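Long-range contacts in ankyrin repeat-containing protein YAR1 (Saccharomyces cerevisiae, PDB 4BSZ), which is required for a normal rate of yeast cell proliferation and binds unfolded protein: residues 99-104 against 131-136; 103-108 against 139-144; 120-124 against 151-155. All coordinates share one frame; numbering follows the deposited sequence.

Contact 1 (99-104 against 131-136); sequences LHWASL and DAIFEA
Leu99 opens the contact by setting its branch carbon CG against the methyl of Ala132, 3.8 Å from Ala132 CB. The next residue, His100, brings a flat group across. With chi1 at -85°, the imidazole lies beside its own backbone N and reaches over the start of the facing helix: Ala132 N and CA sit over one ring face, and Glu135 CG comes to the ring edge, 3.8 Å from His100 CD2. Both ring nitrogens are held from just outside the two segments, ND1 by the hydroxyl of Thr97 and NE2 by the carbonyl of His130, which fixes the rotation of the ring. This is the histidine network expected of a TPLH-type ankyrin motif, here reading Thr-Ala-Leu-His.

One turn on, Ser103 faces the partner helix with its CB 4.0 Å from Ala136 CB. Its hydroxyl turns back to Leu99 O, giving an OG to O bond of 2.7 Å that arrives 42° above the carbonyl plane. Leu99 O is gripped twice, since Ser103 N also donates to it, and the tied-down OG still packs 3.7 Å from Ala132 CB. Last, Leu104 lays CD1 at a slant across the bent Glu135 chain, 3.9 Å from OE1.

Small residues at Ser103, Ala132 and Ala136 let the axes close to 8.0 Å while running nearly parallel, 19° apart. At the N-cap of the second helix, Asp131 OD1 accepts from Phe134 N, while outside the two segments OD2 pairs with a basic side chain of another protein's chain. Behind the pair, helix 108-117 packs on Leu99 and Ala102, helix 142-151 touches Ser103, Ile133 and Ala136, and helix 55-61 lies against Trp101 on the side away from 131-136.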
loop_
_atom_site.group_PDB
_atom_site.type_symbol
_atom_site.label_atom_id
_atom_site.label_comp_id
_atom_site.label_asym_id
_atom_site.label_seq_id
_atom_site.Cartn_x
_atom_site.Cartn_y
_atom_site.Cartn_z
ATOM N N LEU B 99 -10.145 -30.709 -28.460
ATOM C CA LEU B 99 -9.196 -30.198 -27.497
ATOM C C LEU B 99 -9.911 -29.438 -26.392
ATOM O O LEU B 99 -9.601 -29.625 -25.208
ATOM C CB LEU B 99 -8.194 -29.289 -28.194
ATOM C CG LEU B 99 -7.013 -28.806 -27.360
ATOM C CD1 LEU B 99 -6.414 -29.952 -26.551
ATOM C CD2 LEU B 99 -5.975 -28.194 -28.277
ATOM N N HIS B 100 -10.865 -28.584 -26.776
ATOM C CA HIS B 100 -11.671 -27.827 -25.814
ATOM C C HIS B 100 -12.278 -28.749 -24.771
ATOM O O HIS B 100 -12.196 -28.484 -23.578
ATOM C CB HIS B 100 -12.808 -27.083 -26.514
ATOM C CG HIS B 100 -12.416 -25.754 -27.073
ATOM N ND1 HIS B 100 -11.900 -25.603 -28.345
ATOM C CD2 HIS B 100 -12.483 -24.510 -26.543
ATOM C CE1 HIS B 100 -11.657 -24.324 -28.568
ATOM N NE2 HIS B 100 -12.000 -23.640 -27.489
ATOM N N TRP B 101 -12.896 -29.831 -25.228
ATOM C CA TRP B 101 -13.551 -30.767 -24.330
ATOM C C TRP B 101 -12.561 -31.514 -23.444
ATOM O O TRP B 101 -12.809 -31.728 -22.251
ATOM C CB TRP B 101 -14.363 -31.766 -25.137
ATOM C CG TRP B 101 -15.634 -31.207 -25.659
ATOM C CD1 TRP B 101 -15.967 -29.884 -25.783
ATOM C CD2 TRP B 101 -16.766 -31.953 -26.123
ATOM N NE1 TRP B 101 -17.239 -29.768 -26.299
ATOM C CE2 TRP B 101 -17.748 -31.025 -26.517
ATOM C CE3 TRP B 101 -17.040 -33.320 -26.242
ATOM C CZ2 TRP B 101 -18.982 -31.418 -27.016
ATOM C CZ3 TRP B 101 -18.265 -33.708 -26.743
ATOM C CH2 TRP B 101 -19.221 -32.762 -27.120
ATOM N N ALA B 102 -11.446 -31.925 -24.043
ATOM C CA ALA B 102 -10.392 -32.612 -23.305
ATOM C C ALA B 102 -9.830 -31.698 -22.214
ATOM O O ALA B 102 -9.473 -32.160 -21.131
ATOM C CB ALA B 102 -9.290 -33.077 -24.249
ATOM N N SER B 103 -9.767 -30.399 -22.495
ATOM C CA SER B 103 -9.218 -29.449 -21.529
ATOM C C SER B 103 -10.208 -29.170 -20.413
ATOM O O SER B 103 -9.829 -29.097 -19.255
ATOM C CB SER B 103 -8.812 -28.158 -22.217
ATOM O OG SER B 103 -8.015 -28.455 -23.347
ATOM N N LEU B 104 -11.479 -29.027 -20.769
ATOM C CA LEU B 104 -12.537 -28.882 -19.782
ATOM C C LEU B 104 -12.545 -30.066 -18.806
ATOM O O LEU B 104 -12.690 -29.895 -17.595
ATOM C CB LEU B 104 -13.895 -28.742 -20.473
ATOM C CG LEU B 104 -15.076 -28.646 -19.506
ATOM C CD1 LEU B 104 -15.969 -27.450 -19.807
ATOM C CD2 LEU B 104 -15.881 -29.927 -19.523
ATOM N N ASP B 131 -10.864 -20.129 -25.862
ATOM C CA ASP B 131 -10.007 -21.179 -26.425
ATOM C C ASP B 131 -9.693 -22.257 -25.393
ATOM O O ASP B 131 -10.056 -22.133 -24.228
ATOM C CB ASP B 131 -8.714 -20.598 -27.001
ATOM C CG ASP B 131 -8.026 -19.635 -26.055
ATOM O OD1 ASP B 131 -8.224 -19.732 -24.824
ATOM O OD2 ASP B 131 -7.273 -18.771 -26.552
ATOM N N ALA B 132 -9.021 -23.317 -25.822
ATOM C CA ALA B 132 -8.684 -24.399 -24.906
ATOM C C ALA B 132 -7.905 -23.903 -23.672
ATOM O O ALA B 132 -8.142 -24.375 -22.557
ATOM C CB ALA B 132 -7.926 -25.492 -25.628
ATOM N N ILE B 133 -7.000 -22.947 -23.879
ATOM C CA ILE B 133 -6.241 -22.340 -22.784
ATOM C C ILE B 133 -7.144 -21.804 -21.671
ATOM O O ILE B 133 -6.913 -22.055 -20.492
ATOM C CB ILE B 133 -5.368 -21.167 -23.262
ATOM C CG1 ILE B 133 -4.613 -21.519 -24.551
ATOM C CG2 ILE B 133 -4.411 -20.753 -22.163
ATOM C CD1 ILE B 133 -3.385 -22.356 -24.336
ATOM N N PHE B 134 -8.168 -21.049 -22.053
ATOM C CA PHE B 134 -9.138 -20.543 -21.097
ATOM C C PHE B 134 -9.873 -21.694 -20.417
ATOM O O PHE B 134 -9.956 -21.733 -19.192
ATOM C CB PHE B 134 -10.139 -19.624 -21.794
ATOM C CG PHE B 134 -11.238 -19.128 -20.895
ATOM C CD1 PHE B 134 -12.418 -19.861 -20.736
ATOM C CD2 PHE B 134 -11.101 -17.923 -20.211
ATOM C CE1 PHE B 134 -13.440 -19.406 -19.903
ATOM C CE2 PHE B 134 -12.108 -17.463 -19.382
ATOM C CZ PHE B 134 -13.287 -18.209 -19.229
ATOM N N GLU B 135 -10.408 -22.619 -21.222
ATOM C CA GLU B 135 -11.284 -23.679 -20.720
ATOM C C GLU B 135 -10.600 -24.499 -19.637
ATOM O O GLU B 135 -11.206 -24.810 -18.609
ATOM C CB GLU B 135 -11.785 -24.598 -21.847
ATOM C CG GLU B 135 -12.822 -23.971 -22.798
ATOM C CD GLU B 135 -14.184 -23.679 -22.148
ATOM O OE1 GLU B 135 -14.416 -24.089 -20.987
ATOM O OE2 GLU B 135 -15.029 -23.030 -22.811
ATOM N N ALA B 136 -9.334 -24.839 -19.868
ATOM C CA ALA B 136 -8.557 -25.590 -18.893
ATOM C C ALA B 136 -8.545 -24.861 -17.554
ATOM O O ALA B 136 -8.877 -25.438 -16.519
ATOM C CB ALA B 136 -7.145 -25.802 -19.390
#

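Contact 2 (103-108 against 139-144); sequences SLNGKL and SGKEEV
Lys141 lies across Gly106 and points its amino group at the end of the other helix. Its chain bends at chi2 (-44°) and again at chi4: CG passes 3.5 Å from Gly106 CA, CE runs on by the Asn105 carbonyl, and NZ makes a weak hydrogen bond of 3.4 Å to Leu104 O. Gly106 has positive phi, which by itself favours glycine, and the lysine chain lies close along the side where a CB would point. Cut back to an alanine here, Lys141 would lose its cover of Gly106, and Leu104 O would probably be left without this weak donor.

On one side of the lysine, Ser139 turns its CB to the same Leu104 O (3.5 Å) and its OG to Leu104 CG (3.8 Å). On the other, Val144 presses CG2 onto Gly106 CA at 3.8 Å. Leu108 finishes the row: CD1 meets Val144 CG2 at 4.2 Å, and CD2 crosses the poorly ordered Glu143 chain at about a right angle.

Gly106 and Gly140 are each the C-prime residue of a Schellman motif, so two equivalent helix ends lie side by side. Short glycine turns of this kind link the paired antiparallel helices of ankyrin repeats, and here the turn of the second ankyrin repeat stacks on the next one along.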
loop_
_atom_site.group_PDB
_atom_site.type_symbol
_atom_site.label_atom_id
_atom_site.label_comp_id
_atom_site.label_asym_id
_atom_site.label_seq_id
_atom_site.Cartn_x
_atom_site.Cartn_y
_atom_site.Cartn_z
ATOM N N SER B 103 -9.767 -30.399 -22.495
ATOM C CA SER B 103 -9.218 -29.449 -21.529
ATOM C C SER B 103 -10.208 -29.170 -20.413
ATOM O O SER B 103 -9.829 -29.097 -19.255
ATOM C CB SER B 103 -8.812 -28.158 -22.217
ATOM O OG SER B 103 -8.015 -28.455 -23.347
ATOM N N LEU B 104 -11.479 -29.027 -20.769
ATOM C CA LEU B 104 -12.537 -28.882 -19.782
ATOM C C LEU B 104 -12.545 -30.066 -18.806
ATOM O O LEU B 104 -12.690 -29.895 -17.595
ATOM C CB LEU B 104 -13.895 -28.742 -20.473
ATOM C CG LEU B 104 -15.076 -28.646 -19.506
ATOM C CD1 LEU B 104 -15.969 -27.450 -19.807
ATOM C CD2 LEU B 104 -15.881 -29.927 -19.523
ATOM N N ASN B 105 -12.368 -31.269 -19.334
ATOM C CA ASN B 105 -12.406 -32.456 -18.494
ATOM C C ASN B 105 -11.047 -32.860 -17.947
ATOM O O ASN B 105 -10.913 -33.901 -17.308
ATOM C CB ASN B 105 -13.067 -33.616 -19.238
ATOM C CG ASN B 105 -14.544 -33.375 -19.481
ATOM O OD1 ASN B 105 -15.359 -33.473 -18.561
ATOM N ND2 ASN B 105 -14.896 -33.049 -20.719
ATOM N N GLY B 106 -10.040 -32.029 -18.201
ATOM C CA GLY B 106 -8.718 -32.222 -17.630
ATOM C C GLY B 106 -8.031 -33.522 -17.986
ATOM O O GLY B 106 -7.353 -34.120 -17.152
ATOM N N LYS B 107 -8.200 -33.960 -19.228
ATOM C CA LYS B 107 -7.590 -35.191 -19.703
ATOM C C LYS B 107 -6.216 -34.914 -20.305
ATOM O O LYS B 107 -6.099 -34.679 -21.513
ATOM C CB LYS B 107 -8.496 -35.840 -20.740
ATOM C CG LYS B 107 -9.908 -36.048 -20.250
ATOM C CD LYS B 107 -9.950 -36.934 -19.011
ATOM C CE LYS B 107 -11.388 -37.273 -18.627
ATOM N NZ LYS B 107 -11.473 -38.295 -17.551
ATOM N N LEU B 108 -5.181 -34.959 -19.463
ATOM C CA LEU B 108 -3.822 -34.596 -19.873
ATOM C C LEU B 108 -3.200 -35.446 -20.991
ATOM O O LEU B 108 -2.587 -34.903 -21.911
ATOM C CB LEU B 108 -2.892 -34.576 -18.659
ATOM C CG LEU B 108 -1.498 -33.975 -18.868
ATOM C CD1 LEU B 108 -1.607 -32.645 -19.596
ATOM C CD2 LEU B 108 -0.785 -33.807 -17.532
ATOM N N SER B 139 -11.921 -24.515 -15.532
ATOM C CA SER B 139 -12.401 -25.712 -14.845
ATOM C C SER B 139 -11.421 -26.235 -13.793
ATOM O O SER B 139 -11.560 -27.368 -13.319
ATOM C CB SER B 139 -12.705 -26.829 -15.849
ATOM O OG SER B 139 -13.985 -26.660 -16.425
ATOM N N GLY B 140 -10.429 -25.418 -13.444
ATOM C CA GLY B 140 -9.460 -25.771 -12.420
ATOM C C GLY B 140 -8.569 -26.956 -12.765
ATOM O O GLY B 140 -8.068 -27.653 -11.881
ATOM N N LYS B 141 -8.367 -27.185 -14.057
ATOM C CA LYS B 141 -7.506 -28.267 -14.516
ATOM C C LYS B 141 -6.091 -27.729 -14.726
ATOM O O LYS B 141 -5.627 -27.539 -15.853
ATOM C CB LYS B 141 -8.078 -28.928 -15.782
ATOM C CG LYS B 141 -9.494 -29.517 -15.592
ATOM C CD LYS B 141 -9.611 -30.299 -14.273
ATOM C CE LYS B 141 -10.713 -31.363 -14.287
ATOM N NZ LYS B 141 -12.092 -30.801 -14.336
ATOM N N GLU B 142 -5.423 -27.488 -13.601
ATOM C CA GLU B 142 -4.105 -26.870 -13.550
ATOM C C GLU B 142 -2.990 -27.637 -14.259
ATOM O O GLU B 142 -2.043 -27.029 -14.749
ATOM C CB GLU B 142 -3.722 -26.607 -12.097
ATOM C CG GLU B 142 -4.590 -25.563 -11.398
ATOM C CD GLU B 142 -4.333 -24.137 -11.889
ATOM O OE1 GLU B 142 -3.505 -23.944 -12.810
ATOM O OE2 GLU B 142 -4.961 -23.201 -11.346
ATOM N N GLU B 143 -3.093 -28.963 -14.318
ATOM C CA GLU B 143 -2.092 -29.776 -15.014
ATOM C C GLU B 143 -2.100 -29.515 -16.518
ATOM O O GLU B 143 -1.050 -29.326 -17.130
ATOM C CB GLU B 143 -2.311 -31.257 -14.740
ATOM C CG GLU B 143 -1.906 -31.684 -13.354
ATOM C CD GLU B 143 -1.619 -33.162 -13.282
ATOM O OE1 GLU B 143 -2.303 -33.937 -13.986
ATOM O OE2 GLU B 143 -0.697 -33.547 -12.533
ATOM N N VAL B 144 -3.295 -29.503 -17.103
ATOM C CA VAL B 144 -3.464 -29.181 -18.512
ATOM C C VAL B 144 -3.053 -27.736 -18.814
ATOM O O VAL B 144 -2.448 -27.443 -19.854
ATOM C CB VAL B 144 -4.913 -29.397 -18.950
ATOM C CG1 VAL B 144 -5.087 -29.068 -20.430
ATOM C CG2 VAL B 144 -5.319 -30.828 -18.672
#

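Contact 3 (120-124 against 151-155); sequences ADPFI and KYDVE
Pro122 is the bump and the Tyr152 ring the flat surface it lands on. The proline CG stands over one ring face, 3.9 Å from the centroid and 21° off the normal, shifted toward the rim so that Tyr152 CE2 is its nearest atom. This is a CH-pi contact. The opposite face of the phenol is backed by Lys151 CG from the preceding residue, so the ring is clamped between an aliphatic chain and a proline. A chi1 of -55° swings the tyrosine ring beside its own backbone N, along the first segment, and carries Tyr152 OH to 3.6 Å from Ala120 O, a polar approach without a hydrogen bond.

Phe123 fills the angle next to the proline. It presents its edge to the same Tyr152 face that Pro122 occupies, in an offset edge-to-face pair with the planes at 77° and the centroids 6.0 Å apart. The offset brings the tip carbon CZ not over the middle of the ring but to the stem of the tyrosine, 4.1 Å from Tyr152 CB. Val154 adds the neighbouring wall: its CG2 sits at the phenylalanine edge, 4.1 Å from Phe123 CZ. Phe123 CZ thus fits into the notch between Tyr152 CB and Val154 CG2.

The backbones stay well apart, with Pro122 CA and Tyr152 CA 9.1 Å from each other, and the gap is spanned mainly by side chains. The loop that follows helix 108-117 meets here the tail leaving helix 142-151. Beneath it, Pro122 rests on Leu99 of helix 98-104 and Phe148 of helix 142-151, Tyr152 leans on Cys115 of helix 108-117, Val154 packs on Leu149, and Lys151 NZ ties back to Asp116 by a salt bridge.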
loop_
_atom_site.group_PDB
_atom_site.type_symbol
_atom_site.label_atom_id
_atom_site.label_comp_id
_atom_site.label_asym_id
_atom_site.label_seq_id
_atom_site.Cartn_x
_atom_site.Cartn_y
_atom_site.Cartn_z
ATOM N N ALA B 120 -2.599 -29.940 -32.672
ATOM C CA ALA B 120 -3.891 -29.292 -32.499
ATOM C C ALA B 120 -3.694 -27.834 -32.102
ATOM O O ALA B 120 -2.739 -27.493 -31.393
ATOM C CB ALA B 120 -4.712 -30.019 -31.446
ATOM N N ASP B 121 -4.605 -26.983 -32.568
ATOM C CA ASP B 121 -4.581 -25.566 -32.240
ATOM C C ASP B 121 -5.383 -25.333 -30.957
ATOM O O ASP B 121 -6.589 -25.579 -30.927
ATOM C CB ASP B 121 -5.152 -24.747 -33.409
ATOM C CG ASP B 121 -4.882 -23.251 -33.276
ATOM O OD1 ASP B 121 -3.895 -22.866 -32.613
ATOM O OD2 ASP B 121 -5.656 -22.454 -33.848
ATOM N N PRO B 122 -4.709 -24.874 -29.888
ATOM C CA PRO B 122 -5.380 -24.564 -28.621
ATOM C C PRO B 122 -5.833 -23.107 -28.578
ATOM O O PRO B 122 -6.265 -22.622 -27.528
ATOM C CB PRO B 122 -4.274 -24.797 -27.596
ATOM C CG PRO B 122 -3.030 -24.357 -28.318
ATOM C CD PRO B 122 -3.251 -24.669 -29.792
ATOM N N PHE B 123 -5.730 -22.420 -29.714
ATOM C CA PHE B 123 -6.108 -21.014 -29.791
ATOM C C PHE B 123 -7.428 -20.800 -30.515
ATOM O O PHE B 123 -7.910 -19.669 -30.587
ATOM C CB PHE B 123 -5.005 -20.193 -30.445
ATOM C CG PHE B 123 -3.747 -20.141 -29.638
ATOM C CD1 PHE B 123 -3.706 -19.437 -28.446
ATOM C CD2 PHE B 123 -2.605 -20.805 -30.057
ATOM C CE1 PHE B 123 -2.552 -19.391 -27.688
ATOM C CE2 PHE B 123 -1.445 -20.763 -29.304
ATOM C CZ PHE B 123 -1.419 -20.056 -28.116
ATOM N N ILE B 124 -8.007 -21.880 -31.044
ATOM C CA ILE B 124 -9.313 -21.799 -31.682
ATOM C C ILE B 124 -10.297 -21.275 -30.654
ATOM O O ILE B 124 -10.347 -21.774 -29.528
ATOM C CB ILE B 124 -9.823 -23.171 -32.169
ATOM C CG1 ILE B 124 -8.794 -23.865 -33.070
ATOM C CG2 ILE B 124 -11.156 -23.012 -32.880
ATOM C CD1 ILE B 124 -8.746 -23.337 -34.471
ATOM N N LYS B 151 4.343 -25.265 -23.393
ATOM C CA LYS B 151 4.351 -25.628 -24.797
ATOM C C LYS B 151 4.255 -24.418 -25.717
ATOM O O LYS B 151 4.991 -24.314 -26.692
ATOM C CB LYS B 151 3.184 -26.570 -25.082
ATOM C CG LYS B 151 3.281 -27.290 -26.404
ATOM C CD LYS B 151 4.486 -28.200 -26.425
ATOM C CE LYS B 151 4.520 -28.951 -27.727
ATOM N NZ LYS B 151 3.147 -29.459 -27.993
ATOM N N TYR B 152 3.342 -23.504 -25.418
ATOM C CA TYR B 152 3.103 -22.389 -26.319
ATOM C C TYR B 152 3.488 -21.037 -25.727
ATOM O O TYR B 152 3.587 -20.863 -24.506
ATOM C CB TYR B 152 1.654 -22.388 -26.790
ATOM C CG TYR B 152 1.236 -23.700 -27.434
ATOM C CD1 TYR B 152 1.535 -23.974 -28.764
ATOM C CD2 TYR B 152 0.544 -24.670 -26.704
ATOM C CE1 TYR B 152 1.157 -25.164 -29.348
ATOM C CE2 TYR B 152 0.156 -25.871 -27.290
ATOM C CZ TYR B 152 0.469 -26.110 -28.608
ATOM O OH TYR B 152 0.088 -27.302 -29.190
ATOM N N ASP B 153 3.738 -20.079 -26.608
ATOM C CA ASP B 153 4.027 -18.736 -26.163
ATOM C C ASP B 153 2.691 -18.040 -25.937
ATOM O O ASP B 153 2.110 -17.461 -26.853
ATOM C CB ASP B 153 4.878 -17.996 -27.184
ATOM C CG ASP B 153 5.345 -16.658 -26.677
ATOM O OD1 ASP B 153 5.614 -16.542 -25.459
ATOM O OD2 ASP B 153 5.427 -15.717 -27.490
ATOM N N VAL B 154 2.202 -18.127 -24.705
ATOM C CA VAL B 154 0.901 -17.592 -24.336
ATOM C C VAL B 154 1.041 -16.300 -23.550
ATOM O O VAL B 154 1.703 -16.277 -22.501
ATOM C CB VAL B 154 0.129 -18.585 -23.457
ATOM C CG1 VAL B 154 -1.121 -17.940 -22.924
ATOM C CG2 VAL B 154 -0.210 -19.830 -24.237
ATOM N N GLU B 155 0.412 -15.240 -24.070
ATOM C CA GLU B 155 0.405 -13.902 -23.466
ATOM C C GLU B 155 -1.015 -13.345 -23.502
ATOM O O GLU B 155 -1.837 -13.800 -24.298
ATOM C CB GLU B 155 1.325 -12.949 -24.239
ATOM C CG GLU B 155 2.747 -13.433 -24.407
ATOM C CD GLU B 155 3.691 -12.337 -24.872
ATOM O OE1 GLU B 155 3.295 -11.149 -24.867
ATOM O OE2 GLU B 155 4.840 -12.670 -25.238
#

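Overall arrangement
From the N terminus, helix 98-104 supplies the first side of contact 1, and its end and following turn supply contact 2. After helix 108-117 comes the loop 120-124, the first half of contact 3. The second halves follow in the same order: 131-136 closes contact 1, 139-144 closes contact 2 and 151-155 closes contact 3. Contact 3 therefore crosses both others, whose own loops start from one shared stretch. Contacts 1 and 2 adjoin through Ser103 and Leu104, and Pro122 O lies against Asp131 CB where contact 3 meets contact 1. Contacts 2 and 3 do not touch. Together they join helices 132-138 and 142-151 to the second ankyrin repeat.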